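Local coordinates for protein sortase (Actinomyces oris, PDB 2XWG) that probably acts as a class C sortase, a calcium-binding cysteine transpeptidase that joins pilin subunits through an acyl-thioester intermediate during fimbrial assembly, at residues I55-R59 and S176-L181; P77-R83 and T120-L125; P100-R104 and P115-G119; G150-L154 and T212-Y216. All coordinates share one frame; numbering follows the deposited sequence.

Contact 1: residues I55-R59 and S176-L181; sequences IAKER and SLGQTL. With CA (calcium ion), chain G.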
loop_
_atom_site.group_PDB
_atom_site.type_symbol
_atom_site.label_atom_id
_atom_site.label_comp_id
_atom_site.label_asym_id
_atom_site.label_seq_id
_atom_site.Cartn_x
_atom_site.Cartn_y
_atom_site.Cartn_z
ATOM N N ILE A 55 -16.243 3.475 -14.067
ATOM C CA ILE A 55 -15.247 2.821 -13.262
ATOM C C ILE A 55 -14.330 1.989 -14.168
ATOM O O ILE A 55 -13.239 1.615 -13.763
ATOM C CB ILE A 55 -15.871 2.015 -12.090
ATOM C CG1 ILE A 55 -15.531 0.538 -12.192
ATOM C CG2 ILE A 55 -17.378 2.202 -12.030
ATOM C CD1 ILE A 55 -16.147 -0.261 -11.077
ATOM N N ALA A 56 -14.741 1.742 -15.408
ATOM C CA ALA A 56 -13.838 1.075 -16.349
ATOM C C ALA A 56 -12.785 2.029 -16.886
ATOM O O ALA A 56 -11.648 1.635 -17.147
ATOM C CB ALA A 56 -14.591 0.448 -17.498
ATOM N N LYS A 57 -13.165 3.281 -17.080
ATOM C CA LYS A 57 -12.189 4.263 -17.515
ATOM C C LYS A 57 -11.158 4.447 -16.405
ATOM O O LYS A 57 -9.956 4.448 -16.664
ATOM C CB LYS A 57 -12.857 5.593 -17.879
ATOM C CG LYS A 57 -13.526 5.601 -19.253
ATOM C CD LYS A 57 -14.473 6.811 -19.452
ATOM C CE LYS A 57 -15.826 6.620 -18.746
ATOM N NZ LYS A 57 -16.675 7.866 -18.710
ATOM N N GLU A 58 -11.643 4.583 -15.170
ATOM C CA GLU A 58 -10.791 4.792 -14.004
ATOM C C GLU A 58 -9.785 3.671 -13.844
ATOM O O GLU A 58 -8.651 3.896 -13.457
ATOM C CB GLU A 58 -11.635 4.887 -12.739
ATOM C CG GLU A 58 -12.211 6.246 -12.503
ATOM C CD GLU A 58 -11.259 7.103 -11.737
ATOM O OE1 GLU A 58 -10.101 6.681 -11.608
ATOM O OE2 GLU A 58 -11.646 8.186 -11.255
ATOM N N ARG A 59 -10.201 2.456 -14.144
ATOM C CA ARG A 59 -9.289 1.354 -14.005
ATOM C C ARG A 59 -8.208 1.349 -15.093
ATOM O O ARG A 59 -7.021 1.106 -14.810
ATOM C CB ARG A 59 -10.037 0.037 -13.985
ATOM C CG ARG A 59 -9.103 -1.094 -13.704
ATOM C CD ARG A 59 -9.803 -2.407 -13.483
ATOM N NE ARG A 59 -8.912 -3.254 -12.700
ATOM C CZ ARG A 59 -9.033 -3.421 -11.388
ATOM N NH1 ARG A 59 -10.030 -2.816 -10.744
ATOM N NH2 ARG A 59 -8.178 -4.202 -10.730
ATOM N N SER A 176 -10.863 -2.752 -5.152
ATOM C CA SER A 176 -10.979 -1.406 -5.711
ATOM C C SER A 176 -11.558 -1.482 -7.107
ATOM O O SER A 176 -11.388 -2.484 -7.798
ATOM C CB SER A 176 -9.619 -0.721 -5.795
ATOM O OG SER A 176 -8.816 -1.359 -6.773
ATOM N N LEU A 177 -12.240 -0.416 -7.523
ATOM C CA LEU A 177 -12.792 -0.343 -8.869
ATOM C C LEU A 177 -13.465 -1.664 -9.295
ATOM O O LEU A 177 -13.103 -2.268 -10.301
ATOM C CB LEU A 177 -11.690 0.060 -9.850
ATOM C CG LEU A 177 -11.334 1.550 -9.958
ATOM C CD1 LEU A 177 -11.878 2.362 -8.802
ATOM C CD2 LEU A 177 -9.838 1.724 -10.082
ATOM N N GLY A 178 -14.431 -2.114 -8.504
ATOM C CA GLY A 178 -15.240 -3.268 -8.848
ATOM C C GLY A 178 -14.564 -4.616 -8.854
ATOM O O GLY A 178 -15.129 -5.590 -9.357
ATOM N N GLN A 179 -13.371 -4.704 -8.277
ATOM C CA GLN A 179 -12.593 -5.921 -8.430
ATOM C C GLN A 179 -11.763 -6.281 -7.196
ATOM O O GLN A 179 -11.082 -5.430 -6.646
ATOM C CB GLN A 179 -11.691 -5.745 -9.634
ATOM C CG GLN A 179 -11.122 -7.024 -10.167
ATOM C CD GLN A 179 -10.639 -6.853 -11.585
ATOM O OE1 GLN A 179 -11.333 -6.239 -12.422
ATOM N NE2 GLN A 179 -9.436 -7.370 -11.870
ATOM N N THR A 180 -11.814 -7.539 -6.766
ATOM C CA THR A 180 -11.126 -7.946 -5.552
ATOM C C THR A 180 -9.884 -8.766 -5.870
ATOM O O THR A 180 -9.967 -9.780 -6.553
ATOM C CB THR A 180 -12.038 -8.753 -4.613
ATOM O OG1 THR A 180 -13.115 -7.926 -4.158
ATOM C CG2 THR A 180 -11.275 -9.232 -3.398
ATOM N N LEU A 181 -8.739 -8.330 -5.352
ATOM C CA LEU A 181 -7.466 -8.953 -5.641
ATOM C C LEU A 181 -7.001 -9.793 -4.450
ATOM O O LEU A 181 -6.841 -9.266 -3.351
ATOM C CB LEU A 181 -6.432 -7.868 -5.900
ATOM C CG LEU A 181 -6.789 -6.689 -6.798
ATOM C CD1 LEU A 181 -5.541 -5.862 -7.000
ATOM C CD2 LEU A 181 -7.362 -7.137 -8.145
HETATM CA CA CA G . -9.616 9.592 -12.547
HETATM O O HOH W 1 -8.896 -3.790 -7.889
#

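Contact 2: residues P77-R83 and T120-L125; sequences PWLESQR and TDSRTL. With CA (calcium ion), chain F.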
loop_
_atom_site.group_PDB
_atom_site.type_symbol
_atom_site.label_atom_id
_atom_site.label_comp_id
_atom_site.label_asym_id
_atom_site.label_seq_id
_atom_site.Cartn_x
_atom_site.Cartn_y
_atom_site.Cartn_z
ATOM N N PRO A 77 8.084 5.940 4.477
ATOM C CA PRO A 77 6.776 6.596 4.609
ATOM C C PRO A 77 6.710 7.604 5.760
ATOM O O PRO A 77 5.928 8.544 5.677
ATOM C CB PRO A 77 5.817 5.421 4.862
ATOM C CG PRO A 77 6.496 4.243 4.222
ATOM C CD PRO A 77 7.965 4.467 4.481
ATOM N N TRP A 78 7.521 7.415 6.799
ATOM C CA TRP A 78 7.454 8.255 7.993
ATOM C C TRP A 78 8.499 9.359 8.053
ATOM O O TRP A 78 8.556 10.111 9.019
ATOM C CB TRP A 78 7.541 7.392 9.257
ATOM C CG TRP A 78 6.335 6.509 9.438
ATOM C CD1 TRP A 78 5.228 6.771 10.204
ATOM C CD2 TRP A 78 6.101 5.236 8.824
ATOM N NE1 TRP A 78 4.334 5.730 10.110
ATOM C CE2 TRP A 78 4.845 4.777 9.272
ATOM C CE3 TRP A 78 6.834 4.438 7.952
ATOM C CZ2 TRP A 78 4.311 3.559 8.877
ATOM C CZ3 TRP A 78 6.302 3.222 7.561
ATOM C CH2 TRP A 78 5.051 2.796 8.023
ATOM N N LEU A 79 9.327 9.457 7.027
ATOM C CA LEU A 79 10.281 10.547 6.941
ATOM C C LEU A 79 9.500 11.848 6.951
ATOM O O LEU A 79 9.570 12.646 7.897
ATOM C CB LEU A 79 11.065 10.463 5.632
ATOM C CG LEU A 79 12.191 11.493 5.552
ATOM C CD1 LEU A 79 13.330 11.028 6.467
ATOM C CD2 LEU A 79 12.690 11.709 4.132
ATOM N N GLU A 80 8.748 12.038 5.876
ATOM C CA GLU A 80 7.926 13.218 5.690
ATOM C C GLU A 80 6.535 13.045 6.324
ATOM O O GLU A 80 5.916 11.982 6.228
ATOM C CB GLU A 80 7.810 13.519 4.194
ATOM C CG GLU A 80 7.118 14.829 3.889
ATOM C CD GLU A 80 7.573 15.939 4.831
ATOM O OE1 GLU A 80 8.699 15.817 5.399
ATOM O OE2 GLU A 80 6.804 16.923 5.005
ATOM N N SER A 81 6.044 14.079 6.993
ATOM C CA SER A 81 4.730 13.974 7.617
ATOM C C SER A 81 3.665 14.764 6.855
ATOM O O SER A 81 2.475 14.591 7.098
ATOM C CB SER A 81 4.777 14.439 9.074
ATOM O OG SER A 81 4.783 15.852 9.151
ATOM N N GLN A 82 4.097 15.626 5.935
ATOM C CA GLN A 82 3.183 16.516 5.220
ATOM C C GLN A 82 2.914 16.017 3.810
ATOM O O GLN A 82 3.716 15.282 3.246
ATOM C CB GLN A 82 3.772 17.929 5.144
ATOM C CG GLN A 82 4.007 18.617 6.498
ATOM C CD GLN A 82 2.784 19.394 7.005
ATOM O OE1 GLN A 82 1.684 18.837 7.128
ATOM N NE2 GLN A 82 2.974 20.689 7.292
ATOM N N ARG A 83 1.787 16.421 3.240
ATOM C CA ARG A 83 1.513 16.139 1.829
ATOM C C ARG A 83 2.573 16.828 0.959
ATOM O O ARG A 83 2.867 18.010 1.168
ATOM C CB ARG A 83 0.119 16.659 1.435
ATOM C CG ARG A 83 -1.061 15.941 2.091
ATOM C CD ARG A 83 -2.422 16.637 1.811
ATOM N NE ARG A 83 -2.633 16.904 0.388
ATOM C CZ ARG A 83 -2.616 18.119 -0.153
ATOM N NH1 ARG A 83 -2.429 19.188 0.625
ATOM N NH2 ARG A 83 -2.805 18.271 -1.464
ATOM N N THR A 120 0.862 9.392 2.319
ATOM C CA THR A 120 1.225 8.904 3.637
ATOM C C THR A 120 1.542 10.042 4.602
ATOM O O THR A 120 2.342 9.901 5.528
ATOM C CB THR A 120 2.420 7.925 3.562
ATOM O OG1 THR A 120 3.509 8.565 2.888
ATOM C CG2 THR A 120 2.039 6.686 2.789
ATOM N N ASP A 121 0.907 11.180 4.389
ATOM C CA ASP A 121 1.050 12.276 5.327
ATOM C C ASP A 121 0.441 11.857 6.647
ATOM O O ASP A 121 -0.341 10.913 6.706
ATOM C CB ASP A 121 0.337 13.500 4.793
ATOM C CG ASP A 121 -1.096 13.226 4.533
ATOM O OD1 ASP A 121 -1.406 12.527 3.530
ATOM O OD2 ASP A 121 -1.907 13.677 5.362
ATOM N N SER A 122 0.799 12.556 7.712
ATOM C CA SER A 122 0.378 12.171 9.048
ATOM C C SER A 122 -1.152 12.155 9.187
ATOM O O SER A 122 -1.695 11.273 9.831
ATOM C CB SER A 122 1.016 13.085 10.090
ATOM O OG SER A 122 0.424 14.379 10.062
ATOM N N ARG A 123 -1.854 13.103 8.570
ATOM C CA ARG A 123 -3.306 13.141 8.692
ATOM C C ARG A 123 -3.905 11.882 8.076
ATOM O O ARG A 123 -4.823 11.280 8.641
ATOM C CB ARG A 123 -3.919 14.375 7.992
ATOM C CG ARG A 123 -3.714 15.731 8.679
ATOM C CD ARG A 123 -2.988 16.724 7.743
ATOM N NE ARG A 123 -1.613 16.276 7.478
ATOM C CZ ARG A 123 -0.526 16.778 8.069
ATOM N NH1 ARG A 123 -0.639 17.778 8.949
ATOM N NH2 ARG A 123 0.675 16.288 7.768
ATOM N N THR A 124 -3.399 11.502 6.906
ATOM C CA THR A 124 -3.898 10.326 6.180
ATOM C C THR A 124 -3.759 9.039 6.980
ATOM O O THR A 124 -4.706 8.267 7.068
ATOM C CB THR A 124 -3.150 10.134 4.869
ATOM O OG1 THR A 124 -3.439 11.229 4.007
ATOM C CG2 THR A 124 -3.568 8.864 4.200
ATOM N N LEU A 125 -2.589 8.822 7.582
ATOM C CA LEU A 125 -2.361 7.592 8.349
ATOM C C LEU A 125 -3.132 7.554 9.675
ATOM O O LEU A 125 -3.256 6.500 10.287
ATOM C CB LEU A 125 -0.864 7.327 8.588
ATOM C CG LEU A 125 0.032 7.194 7.364
ATOM C CD1 LEU A 125 1.350 6.533 7.735
ATOM C CD2 LEU A 125 -0.665 6.380 6.366
HETATM CA CA CA F . 4.932 10.434 4.312
HETATM O O HOH W 2 7.563 10.243 3.290
HETATM O O HOH W 3 4.369 12.679 2.655
#

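Contact 3: residues P100-R104 and P115-G119; sequences PVMAR and PIYHG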
loop_
_atom_site.group_PDB
_atom_site.type_symbol
_atom_site.label_atom_id
_atom_site.label_comp_id
_atom_site.label_asym_id
_atom_site.label_seq_id
_atom_site.Cartn_x
_atom_site.Cartn_y
_atom_site.Cartn_z
ATOM N N PRO A 100 -13.859 8.878 -2.195
ATOM C CA PRO A 100 -12.760 9.469 -1.419
ATOM C C PRO A 100 -11.811 8.377 -0.921
ATOM O O PRO A 100 -10.662 8.640 -0.595
ATOM C CB PRO A 100 -13.480 10.164 -0.262
ATOM C CG PRO A 100 -14.925 10.326 -0.753
ATOM C CD PRO A 100 -15.171 9.081 -1.563
ATOM N N VAL A 101 -12.304 7.145 -0.888
ATOM C CA VAL A 101 -11.486 5.981 -0.572
ATOM C C VAL A 101 -10.879 5.402 -1.844
ATOM O O VAL A 101 -11.599 5.075 -2.766
ATOM C CB VAL A 101 -12.339 4.920 0.090
ATOM C CG1 VAL A 101 -11.574 3.639 0.228
ATOM C CG2 VAL A 101 -12.817 5.417 1.444
ATOM N N MET A 102 -9.558 5.282 -1.913
ATOM C CA MET A 102 -8.930 4.717 -3.099
ATOM C C MET A 102 -9.223 3.211 -3.235
ATOM O O MET A 102 -9.536 2.711 -4.326
ATOM C CB MET A 102 -7.431 5.014 -3.091
ATOM C CG MET A 102 -6.578 4.007 -3.833
ATOM S SD MET A 102 -4.806 4.385 -3.839
ATOM C CE MET A 102 -4.782 6.157 -3.803
ATOM N N ALA A 103 -9.163 2.491 -2.120
ATOM C CA ALA A 103 -9.370 1.039 -2.121
ATOM C C ALA A 103 -9.598 0.546 -0.691
ATOM O O ALA A 103 -9.552 1.328 0.267
ATOM C CB ALA A 103 -8.177 0.327 -2.737
ATOM N N ARG A 104 -9.837 -0.752 -0.548
ATOM C CA ARG A 104 -10.060 -1.342 0.769
ATOM C C ARG A 104 -9.226 -2.587 0.948
ATOM O O ARG A 104 -9.072 -3.358 -0.002
ATOM C CB ARG A 104 -11.509 -1.754 0.925
ATOM C CG ARG A 104 -12.419 -0.621 1.069
ATOM C CD ARG A 104 -13.515 -1.002 2.000
ATOM N NE ARG A 104 -13.782 0.119 2.887
ATOM C CZ ARG A 104 -13.476 0.167 4.184
ATOM N NH1 ARG A 104 -12.902 -0.878 4.810
ATOM N NH2 ARG A 104 -13.777 1.276 4.864
ATOM N N PRO A 115 -9.934 1.237 4.959
ATOM C CA PRO A 115 -9.898 2.021 3.731
ATOM C C PRO A 115 -8.484 2.441 3.427
ATOM O O PRO A 115 -7.698 2.575 4.363
ATOM C CB PRO A 115 -10.696 3.262 4.103
ATOM C CG PRO A 115 -10.446 3.425 5.543
ATOM C CD PRO A 115 -10.482 2.030 6.070
ATOM N N ILE A 116 -8.178 2.655 2.146
ATOM C CA ILE A 116 -6.860 3.067 1.676
ATOM C C ILE A 116 -7.004 4.431 1.008
ATOM O O ILE A 116 -7.906 4.636 0.205
ATOM C CB ILE A 116 -6.350 2.080 0.640
ATOM C CG1 ILE A 116 -6.148 0.719 1.282
ATOM C CG2 ILE A 116 -5.076 2.561 0.026
ATOM C CD1 ILE A 116 -5.882 -0.386 0.308
ATOM N N TYR A 117 -6.126 5.363 1.350
ATOM C CA TYR A 117 -6.181 6.703 0.801
ATOM C C TYR A 117 -4.870 7.040 0.119
ATOM O O TYR A 117 -3.837 6.403 0.378
ATOM C CB TYR A 117 -6.418 7.733 1.907
ATOM C CG TYR A 117 -7.700 7.553 2.682
ATOM C CD1 TYR A 117 -8.909 7.961 2.155
ATOM C CD2 TYR A 117 -7.696 6.987 3.954
ATOM C CE1 TYR A 117 -10.086 7.816 2.866
ATOM C CE2 TYR A 117 -8.871 6.826 4.667
ATOM C CZ TYR A 117 -10.067 7.251 4.113
ATOM O OH TYR A 117 -11.248 7.094 4.814
ATOM N N HIS A 118 -4.921 8.046 -0.751
ATOM C CA HIS A 118 -3.734 8.575 -1.416
ATOM C C HIS A 118 -2.765 9.124 -0.383
ATOM O O HIS A 118 -3.166 9.880 0.491
ATOM C CB HIS A 118 -4.123 9.745 -2.324
ATOM C CG HIS A 118 -4.861 9.352 -3.564
ATOM N ND1 HIS A 118 -6.228 9.177 -3.594
ATOM C CD2 HIS A 118 -4.426 9.137 -4.830
ATOM C CE1 HIS A 118 -6.597 8.846 -4.817
ATOM N NE2 HIS A 118 -5.521 8.808 -5.584
ATOM N N GLY A 119 -1.491 8.782 -0.509
ATOM C CA GLY A 119 -0.433 9.418 0.266
ATOM C C GLY A 119 -0.183 8.877 1.669
ATOM O O GLY A 119 -0.932 8.024 2.167
#

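Contact 4: residues G150-L154 and T212-Y216; sequences GHTGL and TCTPY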
loop_
_atom_site.group_PDB
_atom_site.type_symbol
_atom_site.label_atom_id
_atom_site.label_comp_id
_atom_site.label_asym_id
_atom_site.label_seq_id
_atom_site.Cartn_x
_atom_site.Cartn_y
_atom_site.Cartn_z
ATOM N N GLY A 150 0.727 1.637 7.174
ATOM C CA GLY A 150 -0.150 1.704 8.326
ATOM C C GLY A 150 0.605 1.768 9.643
ATOM O O GLY A 150 1.578 1.066 9.829
ATOM N N HIS A 151 0.139 2.603 10.567
ATOM C CA HIS A 151 0.763 2.781 11.871
ATOM C C HIS A 151 0.796 1.495 12.658
ATOM O O HIS A 151 -0.001 0.595 12.434
ATOM C CB HIS A 151 -0.022 3.791 12.706
ATOM C CG HIS A 151 0.285 5.227 12.398
ATOM N ND1 HIS A 151 1.561 5.688 12.161
ATOM C CD2 HIS A 151 -0.524 6.311 12.310
ATOM C CE1 HIS A 151 1.531 6.989 11.940
ATOM N NE2 HIS A 151 0.276 7.392 12.022
ATOM N N THR A 152 1.770 1.413 13.557
ATOM C CA THR A 152 1.715 0.552 14.725
ATOM C C THR A 152 1.859 1.504 15.902
ATOM O O THR A 152 2.704 2.414 15.857
ATOM C CB THR A 152 2.892 -0.426 14.766
ATOM O OG1 THR A 152 2.678 -1.494 13.840
ATOM C CG2 THR A 152 3.010 -1.021 16.126
ATOM N N GLY A 153 1.026 1.331 16.930
ATOM C CA GLY A 153 1.137 2.120 18.150
ATOM C C GLY A 153 0.343 3.431 18.262
ATOM O O GLY A 153 0.462 4.173 19.259
ATOM N N LEU A 154 -0.488 3.729 17.272
ATOM C CA LEU A 154 -1.210 4.996 17.293
ATOM C C LEU A 154 -2.041 5.053 18.575
ATOM O O LEU A 154 -2.277 6.133 19.122
ATOM C CB LEU A 154 -2.078 5.129 16.047
ATOM C CG LEU A 154 -2.823 6.439 15.797
ATOM C CD1 LEU A 154 -1.830 7.533 15.601
ATOM C CD2 LEU A 154 -3.724 6.297 14.556
ATOM N N THR A 212 4.696 -1.433 8.165
ATOM C CA THR A 212 4.422 -0.722 9.406
ATOM C C THR A 212 5.721 -0.457 10.175
ATOM O O THR A 212 6.805 -0.876 9.757
ATOM C CB THR A 212 3.473 -1.519 10.282
ATOM O OG1 THR A 212 3.110 -0.739 11.420
ATOM C CG2 THR A 212 4.142 -2.748 10.754
ATOM N N CYS A 213 5.626 0.260 11.289
ATOM C CA CYS A 213 6.789 0.481 12.132
ATOM C C CYS A 213 6.932 -0.621 13.149
ATOM O O CYS A 213 5.949 -1.269 13.512
ATOM C CB CYS A 213 6.669 1.811 12.834
ATOM S SG CYS A 213 6.855 3.104 11.663
ATOM N N THR A 214 8.160 -0.840 13.602
ATOM C CA THR A 214 8.453 -1.900 14.563
ATOM C C THR A 214 9.792 -1.640 15.233
ATOM O O THR A 214 10.687 -1.044 14.622
ATOM C CB THR A 214 8.466 -3.279 13.893
ATOM O OG1 THR A 214 8.114 -4.285 14.852
ATOM C CG2 THR A 214 9.831 -3.579 13.295
ATOM N N PRO A 215 9.919 -2.038 16.515
ATOM C CA PRO A 215 8.852 -2.654 17.326
ATOM C C PRO A 215 7.901 -1.612 17.923
ATOM O O PRO A 215 8.219 -0.417 17.930
ATOM C CB PRO A 215 9.624 -3.358 18.469
ATOM C CG PRO A 215 11.091 -3.014 18.267
ATOM C CD PRO A 215 11.151 -1.856 17.301
ATOM N N TYR A 216 6.749 -2.077 18.403
ATOM C CA TYR A 216 5.731 -1.233 19.014
ATOM C C TYR A 216 6.383 -0.219 19.934
ATOM O O TYR A 216 7.285 -0.561 20.671
ATOM C CB TYR A 216 4.769 -2.123 19.803
ATOM C CG TYR A 216 3.435 -1.507 20.173
ATOM C CD1 TYR A 216 3.322 -0.658 21.247
ATOM C CD2 TYR A 216 2.280 -1.808 19.451
ATOM C CE1 TYR A 216 2.112 -0.098 21.596
ATOM C CE2 TYR A 216 1.041 -1.256 19.797
ATOM C CZ TYR A 216 0.969 -0.401 20.869
ATOM O OH TYR A 216 -0.240 0.142 21.242
#

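Contact 1: residues I55-R59 and S176-L181
Ile55, in the first turn of helix 55-68, lies over Leu177 in a type I' beta turn from Ser176 to Gln179, their CA atoms 5.9 Å apart. This two-residue hairpin loop joins strands 171-176 and 179-191, and Arg59 does most of the work of docking the helix on it. With CG anti to the backbone N (chi1 -174°) and the chain extended as far as NE, the guanidinium is carried across the turn. Arg59 NH1 donates to Ser176 O at 3.3 Å (148°); the acceptor lies in the guanidinium plane, but the donor stands above the carbonyl plane, on the face opposite the one used by Gln179 N. A water repeats the link, accepting from Arg59 NH2 at 3.0 Å and giving a proton to Ser176 O at 2.8 Å. The amide of Gln179 stacks on the guanidinium, planes 11° apart, with Gln179 OE1 over its centre. Nearby, the CD1 methyl of Ile55 rests on the Leu177-Gly178 peptide, 3.5 Å from Leu177 C. Glu58 turns its carboxylate elsewhere, its OE2 binding calcium at 2.8 Å together with His94 O and Asp97 OD1. The helix start is thus tied on one side to the calcium-bearing loop after helix 87-93 and on the other to the strand 171-176/179-191 hairpin, while Met96 packs against Ser176 and Leu177.

Contact 2: residues P77-R83 and T120-L125
Pro77 and Thr120 meet at a calcium ion that anchors the lid of this class C sortase, the loop whose Asp-Pro-Trp motif (Asp76, Pro77, Trp78) covers the active site. The lid supplies two backbone oxygens, Pro77 O at 2.5 Å and Glu80 O at 2.6 Å from the metal. From across the contact comes Thr120 OG1, put there by a chi1 of 55° that folds the hydroxyl back over its own backbone. Two waters complete the ligands, one of them also donating to Gln82 O. Just outside this shell, the carbonyl of Ser81 holds the lid to the start of helix 122-127: Ser122 N donates to Ser81 O at 2.7 Å and nearly straight (168°), and Arg123 NH2 adds a weak, strongly bent bond (116°). Gln82 OE1 lies over a face of the same guanidinium without bonding to it. Arg123 is steadied from its own segment by a long salt bridge, NE to Asp121 OD2. Asp121 is also the N-cap, accepting from Thr124 N at OD2 (3.1 Å) from above the carboxylate plane, so one carboxylate serves both the helix end and the arginine. The aliphatic part of Arg83, a poorly ordered residue, runs alongside it. Beyond the metal, the ring of Trp78 lies against His151 and Cys213, the predicted catalytic pair. Its nearest approach to helix 122-127 is oblique to the ring, Trp78 NE1 lying 3.9 Å from the Leu125 CD1 methyl.

Contact 3: residues P100-R104 and P115-G119
Pro115, midway along strand 112-118, lies against Arg104, whose guanidinium covers the proline, Arg104 NH2 being 3.6 Å from Pro115 CD. On the same side of the sheet, Val101 sets its two methyls against Pro115 CB. Ile116 follows and carries the backbone pairing of this antiparallel hairpin. Its N donates to Ala103 O at 2.7 Å, while its O accepts from Met102 N at 2.8 Å and, more weakly, from Ala103 N at 3.4 Å. Two residues thus face one, a classic beta bulge. The side chain of Ile116 points to the other face of the sheet, where its CD1 packs on Ala103 CB at 3.9 Å. Tyr117 comes next: with CG anti to the carbonyl carbon (chi1 -60°), its ring presents an edge to Pro100, CD1 lying 3.3 Å from Pro100 O, and CE1 meets Val101 CG2. His118 ends the strand with one ring face turned to the methyl of Met102, though the modelled approach is too close to be trusted in detail; its NE2 is bonded to Glu95 O. Replacing His118 by alanine is likely to leave Glu95 O without its NE2 donor and Tyr92 without the ring it meets edge-to-face. Strand 129-131 flanks the second segment through Val129 and His131, Arg104 pairs with Ser175 of strand 171-176, Tyr117 touches helix 122-127, and His118 packs on Leu93 of helix 87-93.

Contact 4: residues G150-L154 and T212-Y216
Thr152 faces Thr212 and Cys213 where the loop after strand 144-149 meets the end of strand 206-214, and every atom of its side chain beyond CA is in use. CB sits 3.4 Å from Cys213 O. From there the hydroxyl branch, anti to the carbonyl carbon (chi1 -77°), brings OG1 to 2.6 Å from Thr212 OG1 and to 3.3 Å from Cys213 O, two acceptors that compete for one proton. The methyl branch, CG2, goes the other way and meets Tyr216 CD2 at 3.5 Å. The same tyrosine ring carries Gly153 over its face, a CH-pi contact with Gly153 CA 4.0 Å from the ring centroid. Thr212 OG1 in turn donates to Gly150 O at 2.9 Å, with the donor tilted slightly from the carbonyl plane. A valine in place of Thr212 would be likely to strip Gly150 O of this donor and leave the hydroxyl of Thr152 with the weaker Cys213 O. His151 and Cys213, predicted as the acid-base residue and the acyl-carrying nucleophile, stand on these two segments, but their side chains do not touch one another; Trp78 reaches both, and Arg222 of strand 221-229 touches Cys213. The chemistry is that of neutral hydroxyls and carbonyls, which link the two backbones bearing the predicted catalytic pair, the Thr152 proton having two possible acceptors.

Overall arrangement
Contact 3 lies closest to the centre of the chain and is mainly backbone pairing with apolar packing, whereas contacts 1, 2 and 4 lie farther out and rely more on polar side chains or metal. Contacts 1, 3 and 4 reach one beta sheet; contact 1 touches contact 3 where Ser176 CB packs on Ala103 CB, while contact 4 lies across the chain's centre from contact 1. The 120-125 side of contact 2 continues directly from the strand of contact 3, and Trp78 brings the lid to the predicted catalytic residues of contact 4. Calcium binds at separate sites: the Glu58 carboxylate in contact 1, two carbonyls, a threonine hydroxyl and two waters in contact 2.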